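Local coordinates for Serine/threonine-protein kinase Tel1 (Chaetomium thermophilum, PDB 6SKY) that is a serine/threonine kinase of the ATM subfamily that binds ATP and probably activates checkpoint signalling after DNA damage, at residues Y2040-S2045 with T2091-I2096. Residues are numbered along the deposited sequence; the frame is centred on the assembly and turned at random.
Sequences YKAYQS and TELDDI
Leu2093 is the one residue of 2091-2096 that touches 2040-2045, meeting Ala2042 and Tyr2043. The bond from its CA to CB is already directed toward helix 2035-2047, and with CG anti to the backbone N (chi1 177°) the side chain carries its branched end across to that helix. There CD2 does most of the work, lying 4.0 Å from Ala2042 CB and 3.8 Å from Tyr2043 CE1. The other methyl, CD1, meets the same ring carbon CE1 at 4.1 Å. Leucine suits this place because its two methyls can touch the ring together while one of them also covers the alanine.

The backbones stay well apart, Ala2042 CA and Leu2093 CA being 8.8 Å from each other. Ala2042 faces the partner helix with a single methyl, small enough to leave room for the leucine's end. Tyr2043 sets out differently: its CG stands anti to the carbonyl carbon (chi1 -71°), and the ring runs past the leucine in the opposite direction; the CD1–CE1 side of the tyrosine ring meets Leu2093 CD2 obliquely. The ring thus gives the leucine an apolar flank, while the hydroxyl of this buried tyrosine is hydrogen-bonded with Thr2137 OG1.

Within the helical FAT region, this joins helix 2035-2047 to helix 2077-2097. Leu2093 also touches Val2059 of helix 2052-2070, which lies between them in sequence, and Thr2137 of helix 2124-2143, while Tyr2043 touches Arg2019 of helix 2011-2021.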
loop_
_atom_site.group_PDB
_atom_site.type_symbol
_atom_site.label_atom_id
_atom_site.label_comp_id
_atom_site.label_asym_id
_atom_site.label_seq_id
_atom_site.Cartn_x
_atom_site.Cartn_y
_atom_site.Cartn_z
ATOM N N TYR A 2040 -22.426 29.869 -4.339
ATOM C CA TYR A 2040 -21.628 30.686 -5.237
ATOM C C TYR A 2040 -22.179 32.091 -5.349
ATOM O O TYR A 2040 -21.417 33.055 -5.368
ATOM C CB TYR A 2040 -21.576 30.042 -6.612
ATOM C CG TYR A 2040 -20.726 30.805 -7.579
ATOM C CD1 TYR A 2040 -19.356 30.783 -7.473
ATOM C CD2 TYR A 2040 -21.289 31.548 -8.594
ATOM C CE1 TYR A 2040 -18.578 31.474 -8.336
ATOM C CE2 TYR A 2040 -20.510 32.242 -9.464
ATOM C CZ TYR A 2040 -19.154 32.200 -9.328
ATOM O OH TYR A 2040 -18.356 32.887 -10.193
ATOM N N LYS A 2041 -23.499 32.232 -5.461
ATOM C CA LYS A 2041 -24.080 33.561 -5.577
ATOM C C LYS A 2041 -23.846 34.371 -4.320
ATOM O O LYS A 2041 -23.568 35.569 -4.396
ATOM C CB LYS A 2041 -25.567 33.470 -5.884
ATOM C CG LYS A 2041 -25.854 32.917 -7.248
ATOM C CD LYS A 2041 -27.130 33.476 -7.803
ATOM C CE LYS A 2041 -28.326 32.967 -7.055
ATOM N NZ LYS A 2041 -28.727 31.627 -7.535
ATOM N N ALA A 2042 -23.925 33.734 -3.153
ATOM C CA ALA A 2042 -23.610 34.453 -1.921
ATOM C C ALA A 2042 -22.168 34.954 -1.911
ATOM O O ALA A 2042 -21.907 36.120 -1.592
ATOM C CB ALA A 2042 -23.877 33.566 -0.713
ATOM N N TYR A 2043 -21.210 34.098 -2.269
ATOM C CA TYR A 2043 -19.815 34.544 -2.222
ATOM C C TYR A 2043 -19.495 35.551 -3.318
ATOM O O TYR A 2043 -18.687 36.462 -3.107
ATOM C CB TYR A 2043 -18.857 33.360 -2.313
ATOM C CG TYR A 2043 -18.852 32.530 -1.072
ATOM C CD1 TYR A 2043 -18.483 33.070 0.135
ATOM C CD2 TYR A 2043 -19.226 31.209 -1.105
ATOM C CE1 TYR A 2043 -18.493 32.318 1.266
ATOM C CE2 TYR A 2043 -19.232 30.453 0.021
ATOM C CZ TYR A 2043 -18.871 31.008 1.201
ATOM O OH TYR A 2043 -18.882 30.238 2.329
ATOM N N GLN A 2044 -20.103 35.401 -4.490
ATOM C CA GLN A 2044 -19.935 36.379 -5.554
ATOM C C GLN A 2044 -20.448 37.742 -5.123
ATOM O O GLN A 2044 -19.763 38.755 -5.283
ATOM C CB GLN A 2044 -20.663 35.898 -6.800
ATOM C CG GLN A 2044 -20.617 36.848 -7.943
ATOM C CD GLN A 2044 -21.300 36.296 -9.153
ATOM O OE1 GLN A 2044 -22.444 35.879 -9.092
ATOM N NE2 GLN A 2044 -20.600 36.283 -10.265
ATOM N N SER A 2045 -21.656 37.789 -4.567
ATOM C CA SER A 2045 -22.161 39.039 -4.026
ATOM C C SER A 2045 -21.227 39.602 -2.976
ATOM O O SER A 2045 -21.091 40.818 -2.853
ATOM C CB SER A 2045 -23.539 38.831 -3.430
ATOM O OG SER A 2045 -23.837 39.888 -2.550
ATOM N N THR A 2091 -25.131 29.908 6.968
ATOM C CA THR A 2091 -25.224 30.383 8.343
ATOM C C THR A 2091 -23.862 30.781 8.899
ATOM O O THR A 2091 -23.753 31.784 9.604
ATOM C CB THR A 2091 -25.879 29.316 9.211
ATOM O OG1 THR A 2091 -27.179 29.037 8.697
ATOM C CG2 THR A 2091 -26.024 29.794 10.613
ATOM N N GLU A 2092 -22.806 30.025 8.590
ATOM C CA GLU A 2092 -21.477 30.429 9.055
ATOM C C GLU A 2092 -21.011 31.712 8.375
ATOM O O GLU A 2092 -20.384 32.572 9.010
ATOM C CB GLU A 2092 -20.466 29.309 8.827
ATOM C CG GLU A 2092 -20.657 28.108 9.747
ATOM C CD GLU A 2092 -19.743 26.936 9.411
ATOM O OE1 GLU A 2092 -19.466 26.714 8.211
ATOM O OE2 GLU A 2092 -19.305 26.236 10.348
ATOM N N LEU A 2093 -21.300 31.853 7.083
ATOM C CA LEU A 2093 -21.039 33.114 6.396
ATOM C C LEU A 2093 -21.733 34.274 7.097
ATOM O O LEU A 2093 -21.112 35.302 7.389
ATOM C CB LEU A 2093 -21.496 33.009 4.945
ATOM C CG LEU A 2093 -21.397 34.229 4.043
ATOM C CD1 LEU A 2093 -20.044 34.837 4.135
ATOM C CD2 LEU A 2093 -21.675 33.832 2.630
ATOM N N ASP A 2094 -23.028 34.128 7.368
ATOM C CA ASP A 2094 -23.768 35.185 8.044
ATOM C C ASP A 2094 -23.199 35.472 9.422
ATOM O O ASP A 2094 -23.239 36.612 9.889
ATOM C CB ASP A 2094 -25.235 34.795 8.153
ATOM C CG ASP A 2094 -26.156 35.988 8.167
ATOM O OD1 ASP A 2094 -25.686 37.109 8.445
ATOM O OD2 ASP A 2094 -27.360 35.804 7.899
ATOM N N ASP A 2095 -22.678 34.452 10.102
ATOM C CA ASP A 2095 -22.117 34.669 11.432
ATOM C C ASP A 2095 -20.858 35.517 11.374
ATOM O O ASP A 2095 -20.699 36.452 12.158
ATOM C CB ASP A 2095 -21.819 33.338 12.112
ATOM C CG ASP A 2095 -23.031 32.743 12.777
ATOM O OD1 ASP A 2095 -24.125 33.328 12.655
ATOM O OD2 ASP A 2095 -22.893 31.686 13.425
ATOM N N ILE A 2096 -19.935 35.199 10.466
ATOM C CA ILE A 2096 -18.725 36.019 10.436
ATOM C C ILE A 2096 -18.955 37.379 9.794
ATOM O O ILE A 2096 -18.186 38.306 10.057
ATOM C CB ILE A 2096 -17.536 35.354 9.726
ATOM C CG1 ILE A 2096 -17.849 35.135 8.262
ATOM C CG2 ILE A 2096 -17.147 34.072 10.409
ATOM C CD1 ILE A 2096 -17.092 36.031 7.355
#